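2-hydroxyisobutanoyl-CoA mutase large subunit (Aquincola tertiaricarbonis, PDB 4R3U) catalyses, together with its small cobalamin-binding partner subunit, the interconversion of 2-hydroxyisobutyryl-CoA and (S)-3-hydroxybutyryl-CoA. Local coordinates at residues T446-L449 against I450-G453; A392-M395 against A396-Q400; A463-T466 against A467-K470; L425-E428 against Y429-K432; Y116-A119 against Q120-G124. All coordinates share one frame; numbering follows the deposited sequence.

Contact 1: residues T446-L449 against I450-G453; sequences TIKL and IEQG
A Schellman motif closes the short helix 446-451, where Thr446 to Leu449 meet Ile450, Glu451 and Gln452 one turn on. Gly453 is the first residue to leave helical angles. Its positive phi (69°) favours glycine, and it also sits at the N-cap of the next helix, 454-472. Three backbone bonds run from one turn to the next. Ile450 N binds Thr446 O at 2.8 Å, and Glu451 N binds Ile447 O at 2.9 Å. The third, Gln452 N to Lys448 O (2.8 Å), is more bent, with 131° at its hydrogen. Gly453 N binds Ile450 O. On the buried side Thr446 and Ile450 lie alongside and point the same way. Thr446 CG2 is 3.7 Å from Ile450 CD1, and Met217 of helix 213-219 packs on both residues. On the outer side the chain of Glu451 runs extended beyond CG (chi2 168°). Its carboxylate meets carbon on both oxygens: OE2 lies 3.5 Å from Ile447 CG2, and OE1 lies 3.4 Å from Lys448 CE. Lys448 NZ stays 4.7 Å from Glu451 OE1, and any attraction is probably weak. Nearer the helix end, Leu449 CD1 rests 3.8 Å from Gln452 OE1.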
loop_
_atom_site.group_PDB
_atom_site.type_symbol
_atom_site.label_atom_id
_atom_site.label_comp_id
_atom_site.label_asym_id
_atom_site.label_seq_id
_atom_site.Cartn_x
_atom_site.Cartn_y
_atom_site.Cartn_z
ATOM N N THR A 446 0.759 -24.109 -30.151
ATOM C CA THR A 446 -0.110 -23.037 -29.700
ATOM C C THR A 446 -1.334 -22.912 -30.557
ATOM O O THR A 446 -2.434 -23.035 -30.031
ATOM C CB THR A 446 0.710 -21.747 -29.552
ATOM O OG1 THR A 446 1.725 -21.947 -28.577
ATOM C CG2 THR A 446 -0.108 -20.564 -29.194
ATOM N N ILE A 447 -1.149 -22.669 -31.868
ATOM C CA ILE A 447 -2.228 -22.480 -32.846
ATOM C C ILE A 447 -3.253 -23.593 -32.833
ATOM O O ILE A 447 -4.444 -23.297 -32.715
ATOM C CB ILE A 447 -1.732 -22.030 -34.247
ATOM C CG1 ILE A 447 -1.009 -20.666 -34.111
ATOM C CG2 ILE A 447 -2.904 -21.936 -35.243
ATOM C CD1 ILE A 447 -0.418 -20.135 -35.324
ATOM N N LYS A 448 -2.799 -24.857 -32.838
ATOM C CA LYS A 448 -3.685 -26.029 -32.786
ATOM C C LYS A 448 -4.514 -26.078 -31.498
ATOM O O LYS A 448 -5.717 -26.329 -31.562
ATOM C CB LYS A 448 -2.911 -27.351 -32.984
ATOM C CG LYS A 448 -2.123 -27.445 -34.298
ATOM C CD LYS A 448 -2.922 -27.292 -35.642
ATOM C CE LYS A 448 -2.704 -25.966 -36.391
ATOM N NZ LYS A 448 -1.268 -25.523 -36.500
ATOM N N LEU A 449 -3.874 -25.783 -30.347
ATOM C CA LEU A 449 -4.502 -25.751 -29.030
ATOM C C LEU A 449 -5.470 -24.589 -28.896
ATOM O O LEU A 449 -6.465 -24.726 -28.186
ATOM C CB LEU A 449 -3.439 -25.740 -27.920
ATOM C CG LEU A 449 -3.006 -27.087 -27.312
ATOM C CD1 LEU A 449 -2.958 -28.186 -28.344
ATOM C CD2 LEU A 449 -1.654 -26.962 -26.637
ATOM N N ILE A 450 -5.200 -23.463 -29.593
ATOM C CA ILE A 450 -6.084 -22.290 -29.657
ATOM C C ILE A 450 -7.299 -22.720 -30.474
ATOM O O ILE A 450 -8.430 -22.479 -30.053
ATOM C CB ILE A 450 -5.373 -21.024 -30.246
ATOM C CG1 ILE A 450 -4.405 -20.387 -29.212
ATOM C CG2 ILE A 450 -6.383 -19.997 -30.770
ATOM C CD1 ILE A 450 -3.511 -19.213 -29.745
ATOM N N GLU A 451 -7.063 -23.436 -31.599
ATOM C CA GLU A 451 -8.134 -23.978 -32.444
ATOM C C GLU A 451 -8.985 -25.035 -31.699
ATOM O O GLU A 451 -10.174 -25.164 -31.986
ATOM C CB GLU A 451 -7.566 -24.553 -33.745
ATOM C CG GLU A 451 -7.068 -23.503 -34.727
ATOM C CD GLU A 451 -6.243 -24.015 -35.899
ATOM O OE1 GLU A 451 -5.961 -25.237 -35.961
ATOM O OE2 GLU A 451 -5.862 -23.180 -36.752
ATOM N N GLN A 452 -8.382 -25.779 -30.748
ATOM C CA GLN A 452 -9.084 -26.800 -29.943
ATOM C C GLN A 452 -9.768 -26.140 -28.703
ATOM O O GLN A 452 -10.503 -26.817 -27.978
ATOM C CB GLN A 452 -8.101 -27.902 -29.467
ATOM C CG GLN A 452 -7.561 -28.860 -30.552
ATOM C CD GLN A 452 -6.382 -29.726 -30.077
ATOM O OE1 GLN A 452 -6.241 -30.053 -28.886
ATOM N NE2 GLN A 452 -5.502 -30.130 -30.997
ATOM N N GLY A 453 -9.463 -24.856 -28.453
ATOM C CA GLY A 453 -9.950 -24.082 -27.316
ATOM C C GLY A 453 -9.396 -24.536 -25.979
ATOM O O GLY A 453 -10.028 -24.319 -24.941
#

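Contact 2: residues A392-M395 against A396-Q400; sequences AMKM and ALRTQ
Met395 and Thr399 meet one turn apart in helix 390-405, which follows strand 375-377 of the TIM barrel and packs on strand 97-102. Met395 O takes two bonds from Thr399. Thr399 N reaches Met395 O at 3.0 Å. Thr399 OG1 makes a shorter bond to Met395 O, at 2.7 Å. They arrive from opposite faces of the carbonyl plane. OG1 can reach back because it stands beside its own backbone N (chi1 -56°). Arg398 N binds Lys394 O (2.9 Å), and the two side chains then cross. Lys394 CG lies over one face of the Arg398 guanidinium, 4.0 Å above its plane and toward its rim.

Further out, Glu485 of the second subunit makes salt bridges to both Lys394 NZ and Arg398 NH2. The two positive groups thus share one carboxylate across the subunit interface, which would offset their mutual charge. Arg398 NH1 has its own partners, Gln401 OE1 and Gln120 O. On the inner side Met393 comes within about 5 Å of the bound 5'-deoxyadenosine, measured from its side chain. Leu397 approaches Met98, which binds the acyl-CoA. The Met393 chain bends at both chi2 and chi3, and its CE ends 4.2 Å from Ala396 CB.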
loop_
_atom_site.group_PDB
_atom_site.type_symbol
_atom_site.label_atom_id
_atom_site.label_comp_id
_atom_site.label_asym_id
_atom_site.label_seq_id
_atom_site.Cartn_x
_atom_site.Cartn_y
_atom_site.Cartn_z
ATOM N N ALA A 392 -8.676 10.164 -9.896
ATOM C CA ALA A 392 -8.398 8.741 -9.771
ATOM C C ALA A 392 -7.020 8.426 -10.381
ATOM O O ALA A 392 -6.220 7.734 -9.749
ATOM C CB ALA A 392 -9.489 7.943 -10.459
ATOM N N MET A 393 -6.722 8.979 -11.569
ATOM C CA MET A 393 -5.426 8.824 -12.221
ATOM C C MET A 393 -4.329 9.506 -11.469
ATOM O O MET A 393 -3.256 8.927 -11.310
ATOM C CB MET A 393 -5.468 9.234 -13.702
ATOM C CG MET A 393 -6.203 8.223 -14.592
ATOM S SD MET A 393 -5.427 6.566 -14.700
ATOM C CE MET A 393 -6.252 5.671 -13.358
ATOM N N LYS A 394 -4.605 10.700 -10.926
ATOM C CA LYS A 394 -3.678 11.485 -10.090
ATOM C C LYS A 394 -3.263 10.641 -8.874
ATOM O O LYS A 394 -2.070 10.517 -8.607
ATOM C CB LYS A 394 -4.352 12.773 -9.651
ATOM C CG LYS A 394 -3.392 13.948 -9.474
ATOM C CD LYS A 394 -3.821 14.970 -8.416
ATOM C CE LYS A 394 -5.231 15.483 -8.445
ATOM N NZ LYS A 394 -5.465 16.473 -7.358
ATOM N N MET A 395 -4.242 9.976 -8.195
ATOM C CA MET A 395 -3.999 9.117 -7.027
ATOM C C MET A 395 -3.136 7.907 -7.404
ATOM O O MET A 395 -2.222 7.537 -6.636
ATOM C CB MET A 395 -5.309 8.710 -6.375
ATOM C CG MET A 395 -5.155 7.758 -5.157
ATOM S SD MET A 395 -4.224 8.441 -3.766
ATOM C CE MET A 395 -5.274 9.847 -3.292
ATOM N N ALA A 396 -3.378 7.334 -8.613
ATOM C CA ALA A 396 -2.622 6.211 -9.151
ATOM C C ALA A 396 -1.179 6.611 -9.392
ATOM O O ALA A 396 -0.288 5.828 -9.095
ATOM C CB ALA A 396 -3.269 5.709 -10.420
ATOM N N LEU A 397 -0.934 7.850 -9.853
ATOM C CA LEU A 397 0.426 8.363 -10.045
ATOM C C LEU A 397 1.111 8.651 -8.696
ATOM O O LEU A 397 2.268 8.281 -8.538
ATOM C CB LEU A 397 0.433 9.607 -10.953
ATOM C CG LEU A 397 0.211 9.334 -12.436
ATOM C CD1 LEU A 397 -0.250 10.591 -13.164
ATOM C CD2 LEU A 397 1.466 8.747 -13.077
ATOM N N ARG A 398 0.386 9.239 -7.706
ATOM C CA ARG A 398 0.937 9.527 -6.378
ATOM C C ARG A 398 1.394 8.246 -5.686
ATOM O O ARG A 398 2.415 8.251 -4.983
ATOM C CB ARG A 398 -0.056 10.321 -5.503
ATOM C CG ARG A 398 -0.402 11.728 -5.993
ATOM C CD ARG A 398 0.746 12.722 -5.972
ATOM N NE ARG A 398 0.351 13.971 -6.617
ATOM C CZ ARG A 398 0.631 14.297 -7.880
ATOM N NH1 ARG A 398 1.328 13.473 -8.650
ATOM N NH2 ARG A 398 0.218 15.453 -8.379
ATOM N N THR A 399 0.653 7.145 -5.929
ATOM C CA THR A 399 0.942 5.805 -5.423
ATOM C C THR A 399 2.339 5.380 -5.890
ATOM O O THR A 399 3.179 4.986 -5.064
ATOM C CB THR A 399 -0.156 4.803 -5.884
ATOM O OG1 THR A 399 -1.444 5.287 -5.466
ATOM C CG2 THR A 399 0.067 3.392 -5.357
ATOM N N GLN A 400 2.594 5.502 -7.204
ATOM C CA GLN A 400 3.859 5.136 -7.832
ATOM C C GLN A 400 5.002 6.004 -7.291
ATOM O O GLN A 400 6.053 5.487 -6.919
ATOM C CB GLN A 400 3.732 5.234 -9.374
ATOM C CG GLN A 400 2.910 4.101 -9.990
ATOM C CD GLN A 400 3.043 4.017 -11.502
ATOM O OE1 GLN A 400 4.128 3.767 -12.048
ATOM N NE2 GLN A 400 1.932 4.173 -12.222
#

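Contact 3: residues A463-T466 against A467-K470; sequences AYET and ALRK
Ala467 N binds Ala463 O at 3.1 Å, and its small side chain stays close to the preceding turn. Ala467 also packs on Val35 of the small subunit. Leu468 comes next and lies over one face of the Tyr464 ring. The tyrosine CG is anti to its backbone N (chi1 -173°), which carries the ring beside the leucine. Leu468 CG makes a CH-pi contact, 4.2 Å from the Tyr464 centroid and offset toward the rim. Its CD1 branch touches Tyr464 CE2 at 3.5 Å, while CD2 reaches toward CZ and OH. All of this lies within helix 454-472, one side of which packs on the small cobalamin-binding subunit. Arg469 forms an i to i+4 salt bridge with Glu465. Its NE gives a nearly straight bond (162°) to Glu465 OE2 at 2.8 Å. The oxygen uses its anti lone pair and sits in plane at the guanidinium edge. The carboxylate is turned 69° from it. Arg469 NH1 makes a second salt bridge, to Asp54. Lys470 N binds Thr466 O at 3.0 Å. The Lys470 side chain then leads away to a salt bridge with Asp127 of the small subunit. This lysine side chain comes within about 5 Å of the bound cobalamin.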
loop_
_atom_site.group_PDB
_atom_site.type_symbol
_atom_site.label_atom_id
_atom_site.label_comp_id
_atom_site.label_asym_id
_atom_site.label_seq_id
_atom_site.Cartn_x
_atom_site.Cartn_y
_atom_site.Cartn_z
ATOM N N ALA A 463 -11.359 -19.233 -13.615
ATOM C CA ALA A 463 -12.351 -18.160 -13.504
ATOM C C ALA A 463 -13.596 -18.646 -12.737
ATOM O O ALA A 463 -14.061 -17.925 -11.849
ATOM C CB ALA A 463 -12.757 -17.664 -14.902
ATOM N N TYR A 464 -14.089 -19.873 -13.041
ATOM C CA TYR A 464 -15.261 -20.455 -12.397
ATOM C C TYR A 464 -14.986 -20.870 -10.949
ATOM O O TYR A 464 -15.812 -20.623 -10.068
ATOM C CB TYR A 464 -15.855 -21.607 -13.231
ATOM C CG TYR A 464 -17.174 -22.150 -12.704
ATOM C CD1 TYR A 464 -18.341 -21.392 -12.765
ATOM C CD2 TYR A 464 -17.265 -23.440 -12.203
ATOM C CE1 TYR A 464 -19.555 -21.893 -12.306
ATOM C CE2 TYR A 464 -18.477 -23.960 -11.756
ATOM C CZ TYR A 464 -19.622 -23.181 -11.799
ATOM O OH TYR A 464 -20.817 -23.705 -11.332
ATOM N N GLU A 465 -13.806 -21.463 -10.694
ATOM C CA GLU A 465 -13.393 -21.831 -9.342
ATOM C C GLU A 465 -13.214 -20.554 -8.486
ATOM O O GLU A 465 -13.611 -20.549 -7.318
ATOM C CB GLU A 465 -12.141 -22.734 -9.367
ATOM C CG GLU A 465 -11.672 -23.246 -8.006
ATOM C CD GLU A 465 -12.652 -24.005 -7.121
ATOM O OE1 GLU A 465 -13.534 -24.705 -7.668
ATOM O OE2 GLU A 465 -12.516 -23.922 -5.877
ATOM N N THR A 466 -12.703 -19.451 -9.091
ATOM C CA THR A 466 -12.572 -18.170 -8.406
ATOM C C THR A 466 -13.968 -17.664 -7.990
ATOM O O THR A 466 -14.140 -17.237 -6.840
ATOM C CB THR A 466 -11.835 -17.152 -9.265
ATOM O OG1 THR A 466 -10.485 -17.575 -9.494
ATOM C CG2 THR A 466 -11.864 -15.761 -8.661
ATOM N N ALA A 467 -14.955 -17.726 -8.918
ATOM C CA ALA A 467 -16.323 -17.285 -8.677
ATOM C C ALA A 467 -16.962 -18.097 -7.554
ATOM O O ALA A 467 -17.592 -17.513 -6.669
ATOM C CB ALA A 467 -17.142 -17.398 -9.948
ATOM N N LEU A 468 -16.772 -19.431 -7.565
ATOM C CA LEU A 468 -17.301 -20.302 -6.521
ATOM C C LEU A 468 -16.627 -20.020 -5.158
ATOM O O LEU A 468 -17.309 -20.097 -4.124
ATOM C CB LEU A 468 -17.142 -21.785 -6.887
ATOM C CG LEU A 468 -17.928 -22.318 -8.079
ATOM C CD1 LEU A 468 -17.560 -23.740 -8.350
ATOM C CD2 LEU A 468 -19.423 -22.200 -7.889
ATOM N N ARG A 469 -15.299 -19.707 -5.157
ATOM C CA ARG A 469 -14.541 -19.418 -3.927
ATOM C C ARG A 469 -14.980 -18.103 -3.288
ATOM O O ARG A 469 -15.001 -18.003 -2.071
ATOM C CB ARG A 469 -13.020 -19.446 -4.171
ATOM C CG ARG A 469 -12.476 -20.856 -4.249
ATOM C CD ARG A 469 -10.980 -20.895 -4.428
ATOM N NE ARG A 469 -10.537 -22.188 -4.959
ATOM C CZ ARG A 469 -9.274 -22.491 -5.254
ATOM N NH1 ARG A 469 -8.304 -21.599 -5.063
ATOM N NH2 ARG A 469 -8.975 -23.673 -5.769
ATOM N N LYS A 470 -15.364 -17.118 -4.119
ATOM C CA LYS A 470 -15.908 -15.815 -3.734
ATOM C C LYS A 470 -17.311 -16.010 -3.122
ATOM O O LYS A 470 -17.695 -15.343 -2.156
ATOM C CB LYS A 470 -16.047 -14.941 -4.995
ATOM C CG LYS A 470 -15.057 -13.812 -5.109
ATOM C CD LYS A 470 -15.249 -13.050 -6.410
ATOM C CE LYS A 470 -16.264 -11.933 -6.367
ATOM N NZ LYS A 470 -16.476 -11.388 -7.740
#

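Contact 4: residues L425-E428 against Y429-K432; sequences LTTE and YEKK
Leu425 and Tyr429 form the close-packed side of this contact. Tyr429 N binds Leu425 O at 2.9 Å, and the bond is nearly straight (170°). The same carbonyl oxygen sits at the edge of the tyrosine ring, in its plane, 3.5 Å from Tyr429 CD2. Leu425 CG adds an apolar touch to Tyr429 CD2 at 4.2 Å. Residues outside the contact also hold the ring: Phe55 stacks on it, and Tyr429 OH is hydrogen-bonded to Glu308.

Thr426 and Glu430 share the buried side, linked by the bond from Glu430 N to Thr426 O at 3.1 Å. The Glu430 chain starts anti to its backbone N (chi1 -174°) and runs out extended. Beyond the contact, its OE1 pairs with Lys322 and its OE2 with Arg318, both as salt bridges. These are i to i+4 pairs of helix 420-442. That helix packs on helix 306-327, which lies between barrel strands 298-302 and 340-344, and Ala311 and Ala315 touch this face.

Thr427 marks the boundary. Its OG1 is held by Arg318, Thr69 and the carbonyl of Glu423, while its CG2 is 3.8 Å from CE of exposed Lys431, which lies alongside. Beyond it the contact is looser. Glu428 and Lys432 also run side by side, but Glu428 OE2 comes no closer than 4.1 Å to Lys432 CE. The charged ends stay apart, with Glu428 OE2 5.3 Å from Lys432 NZ. That ammonium group makes its salt bridge with Glu435.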
loop_
_atom_site.group_PDB
_atom_site.type_symbol
_atom_site.label_atom_id
_atom_site.label_comp_id
_atom_site.label_asym_id
_atom_site.label_seq_id
_atom_site.Cartn_x
_atom_site.Cartn_y
_atom_site.Cartn_z
ATOM N N LEU A 425 9.672 -20.384 -4.488
ATOM C CA LEU A 425 8.500 -20.129 -5.321
ATOM C C LEU A 425 8.895 -19.761 -6.758
ATOM O O LEU A 425 8.254 -20.256 -7.691
ATOM C CB LEU A 425 7.604 -19.054 -4.677
ATOM C CG LEU A 425 6.112 -19.055 -5.066
ATOM C CD1 LEU A 425 5.481 -20.479 -4.989
ATOM C CD2 LEU A 425 5.340 -18.068 -4.216
ATOM N N THR A 426 9.975 -18.933 -6.936
ATOM C CA THR A 426 10.520 -18.581 -8.259
ATOM C C THR A 426 10.892 -19.891 -8.993
ATOM O O THR A 426 10.532 -20.079 -10.163
ATOM C CB THR A 426 11.760 -17.665 -8.118
ATOM O OG1 THR A 426 11.392 -16.459 -7.441
ATOM C CG2 THR A 426 12.438 -17.361 -9.461
ATOM N N THR A 427 11.569 -20.808 -8.270
ATOM C CA THR A 427 11.991 -22.101 -8.826
ATOM C C THR A 427 10.815 -23.045 -9.168
ATOM O O THR A 427 10.879 -23.757 -10.177
ATOM C CB THR A 427 13.139 -22.687 -7.989
ATOM O OG1 THR A 427 14.241 -21.757 -8.009
ATOM C CG2 THR A 427 13.579 -24.048 -8.484
ATOM N N GLU A 428 9.764 -23.036 -8.326
ATOM C CA GLU A 428 8.538 -23.822 -8.490
ATOM C C GLU A 428 7.809 -23.341 -9.742
ATOM O O GLU A 428 7.464 -24.162 -10.596
ATOM C CB GLU A 428 7.641 -23.739 -7.241
ATOM C CG GLU A 428 7.713 -24.978 -6.367
ATOM C CD GLU A 428 7.163 -26.245 -7.013
ATOM O OE1 GLU A 428 7.981 -27.079 -7.470
ATOM O OE2 GLU A 428 5.919 -26.400 -7.072
ATOM N N TYR A 429 7.659 -22.006 -9.901
ATOM C CA TYR A 429 7.062 -21.415 -11.096
ATOM C C TYR A 429 7.799 -21.825 -12.386
ATOM O O TYR A 429 7.146 -22.295 -13.315
ATOM C CB TYR A 429 6.933 -19.879 -10.972
ATOM C CG TYR A 429 5.549 -19.489 -10.527
ATOM C CD1 TYR A 429 4.526 -19.281 -11.459
ATOM C CD2 TYR A 429 5.212 -19.477 -9.174
ATOM C CE1 TYR A 429 3.219 -19.020 -11.050
ATOM C CE2 TYR A 429 3.915 -19.202 -8.756
ATOM C CZ TYR A 429 2.925 -18.968 -9.695
ATOM O OH TYR A 429 1.639 -18.755 -9.275
ATOM N N GLU A 430 9.148 -21.723 -12.399
ATOM C CA GLU A 430 10.033 -22.092 -13.510
ATOM C C GLU A 430 9.742 -23.517 -14.025
ATOM O O GLU A 430 9.395 -23.697 -15.190
ATOM C CB GLU A 430 11.497 -21.959 -13.067
ATOM C CG GLU A 430 12.477 -22.177 -14.205
ATOM C CD GLU A 430 13.896 -22.524 -13.817
ATOM O OE1 GLU A 430 14.728 -22.701 -14.735
ATOM O OE2 GLU A 430 14.165 -22.686 -12.605
ATOM N N LYS A 431 9.837 -24.510 -13.125
ATOM C CA LYS A 431 9.588 -25.915 -13.408
ATOM C C LYS A 431 8.157 -26.148 -13.917
ATOM O O LYS A 431 7.982 -26.822 -14.936
ATOM C CB LYS A 431 9.920 -26.784 -12.184
ATOM C CG LYS A 431 11.413 -26.784 -11.851
ATOM C CD LYS A 431 11.723 -27.398 -10.489
ATOM C CE LYS A 431 13.208 -27.441 -10.185
ATOM N NZ LYS A 431 13.488 -27.837 -8.773
ATOM N N LYS A 432 7.150 -25.556 -13.244
ATOM C CA LYS A 432 5.734 -25.686 -13.623
ATOM C C LYS A 432 5.457 -25.044 -14.963
ATOM O O LYS A 432 4.683 -25.604 -15.743
ATOM C CB LYS A 432 4.788 -25.171 -12.527
ATOM C CG LYS A 432 4.735 -26.021 -11.252
ATOM C CD LYS A 432 3.910 -27.296 -11.377
ATOM C CE LYS A 432 4.305 -28.288 -10.305
ATOM N NZ LYS A 432 3.847 -29.671 -10.621
#

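Contact 5: residues Y116-A119 against Q120-G124; sequences YLIA and QGQTG
Tyr116 carries its ring anti to the backbone N (chi1 172°), and Gln120 carries CG beside its own backbone N (chi1 -63°), which brings the two together. Gln120 CG sits over one ring face in a CH-pi contact, 3.8 Å from the centroid. A bend at chi2 lays the Gln120 amide across the ring, with NE2 3.5 Å from Tyr116 CE1. Ring and amide planes are 40° apart.

The backbone ends helix 107-119 in a Schellman motif. Gln120 N binds Tyr116 O at 2.9 Å. Gly121 turns the chain at a positive phi, with backbone angles that suit glycine. Gly121 N reaches Ile118 O at 3.0 Å from above the carbonyl plane. Gln122 N then binds Leu117 O at 2.9 Å. The extended Gln122 chain runs back over the last turn, with NE2 3.4 Å from Leu117 CB and 3.9 Å from Ile118 CG1. Gln122 OE1 accepts from Gln100 N.

This turn is part of a beta-alpha-beta crossover of the TIM barrel, between the neighbouring parallel strands 97-102 and 125-128. Leu117 packs on Ala102 of the first strand and on Met393 of helix 390-405.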
loop_
_atom_site.group_PDB
_atom_site.type_symbol
_atom_site.label_atom_id
_atom_site.label_comp_id
_atom_site.label_asym_id
_atom_site.label_seq_id
_atom_site.Cartn_x
_atom_site.Cartn_y
_atom_site.Cartn_z
ATOM N N TYR A 116 -2.697 16.420 -18.960
ATOM C CA TYR A 116 -3.009 16.379 -17.534
ATOM C C TYR A 116 -2.095 15.370 -16.814
ATOM O O TYR A 116 -1.501 15.688 -15.770
ATOM C CB TYR A 116 -4.477 15.988 -17.304
ATOM C CG TYR A 116 -4.783 15.754 -15.849
ATOM C CD1 TYR A 116 -5.010 16.824 -14.983
ATOM C CD2 TYR A 116 -4.763 14.465 -15.309
ATOM C CE1 TYR A 116 -5.251 16.615 -13.622
ATOM C CE2 TYR A 116 -4.975 14.248 -13.947
ATOM C CZ TYR A 116 -5.241 15.326 -13.113
ATOM O OH TYR A 116 -5.495 15.126 -11.783
ATOM N N LEU A 117 -2.037 14.130 -17.356
ATOM C CA LEU A 117 -1.247 13.008 -16.839
ATOM C C LEU A 117 0.231 13.350 -16.803
ATOM O O LEU A 117 0.890 13.053 -15.806
ATOM C CB LEU A 117 -1.513 11.722 -17.670
ATOM C CG LEU A 117 -2.920 11.116 -17.570
ATOM C CD1 LEU A 117 -3.103 10.023 -18.573
ATOM C CD2 LEU A 117 -3.223 10.624 -16.150
ATOM N N ILE A 118 0.749 14.009 -17.867
ATOM C CA ILE A 118 2.138 14.498 -17.916
ATOM C C ILE A 118 2.382 15.554 -16.818
ATOM O O ILE A 118 3.359 15.457 -16.087
ATOM C CB ILE A 118 2.544 14.955 -19.357
ATOM C CG1 ILE A 118 2.612 13.697 -20.282
ATOM C CG2 ILE A 118 3.880 15.744 -19.357
ATOM C CD1 ILE A 118 2.626 13.925 -21.780
ATOM N N ALA A 119 1.483 16.509 -16.665
ATOM C CA ALA A 119 1.579 17.545 -15.625
ATOM C C ALA A 119 1.577 16.916 -14.214
ATOM O O ALA A 119 2.186 17.479 -13.315
ATOM C CB ALA A 119 0.419 18.524 -15.759
ATOM N N GLN A 120 0.871 15.769 -14.027
ATOM C CA GLN A 120 0.811 15.022 -12.766
ATOM C C GLN A 120 2.009 14.095 -12.512
ATOM O O GLN A 120 2.115 13.525 -11.426
ATOM C CB GLN A 120 -0.521 14.278 -12.593
ATOM C CG GLN A 120 -1.766 15.172 -12.507
ATOM C CD GLN A 120 -1.637 16.469 -11.733
ATOM O OE1 GLN A 120 -1.055 16.565 -10.662
ATOM N NE2 GLN A 120 -2.195 17.496 -12.266
ATOM N N GLY A 121 2.908 13.964 -13.486
ATOM C CA GLY A 121 4.144 13.210 -13.315
ATOM C C GLY A 121 4.292 11.929 -14.107
ATOM O O GLY A 121 5.229 11.169 -13.841
ATOM N N GLN A 122 3.382 11.660 -15.065
ATOM C CA GLN A 122 3.546 10.482 -15.897
ATOM C C GLN A 122 4.741 10.762 -16.863
ATOM O O GLN A 122 4.918 11.896 -17.328
ATOM C CB GLN A 122 2.257 10.130 -16.643
ATOM C CG GLN A 122 2.281 10.375 -18.171
ATOM C CD GLN A 122 1.108 9.732 -18.835
ATOM O OE1 GLN A 122 0.602 8.661 -18.399
ATOM N NE2 GLN A 122 0.658 10.359 -19.910
ATOM N N THR A 123 5.567 9.720 -17.093
ATOM C CA THR A 123 6.814 9.716 -17.857
ATOM C C THR A 123 6.738 8.942 -19.181
ATOM O O THR A 123 7.712 8.885 -19.935
ATOM C CB THR A 123 7.973 9.298 -16.913
ATOM O OG1 THR A 123 7.711 7.997 -16.382
ATOM C CG2 THR A 123 8.160 10.291 -15.737
ATOM N N GLY A 124 5.569 8.386 -19.466
ATOM C CA GLY A 124 5.268 7.654 -20.693
ATOM C C GLY A 124 3.798 7.744 -21.030
ATOM O O GLY A 124 2.975 7.790 -20.128
#

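How the contacts relate
Along the chain the order is contact 5, contact 2, contact 4, contact 1, contact 3. Contacts 5 and 2 are neighbours in space, with centres 10 Å apart. Helix 107-119 and helix 390-405 pack together there on the outside of the barrel, for example through Met393 CB and Leu117 CD2 at 3.6 Å. Both contacts also touch the second subunit. Contacts 4, 1 and 3 lie on the successive helices 420-442, 446-451 and 454-472, with centres 24 to 25 Å apart. Contact 1 is about 39 Å from contact 2, centre to centre, on the opposite side of the chain's centre. Contact 3 faces the small subunit, so the set includes contacts at the large-large and large-small subunit interfaces.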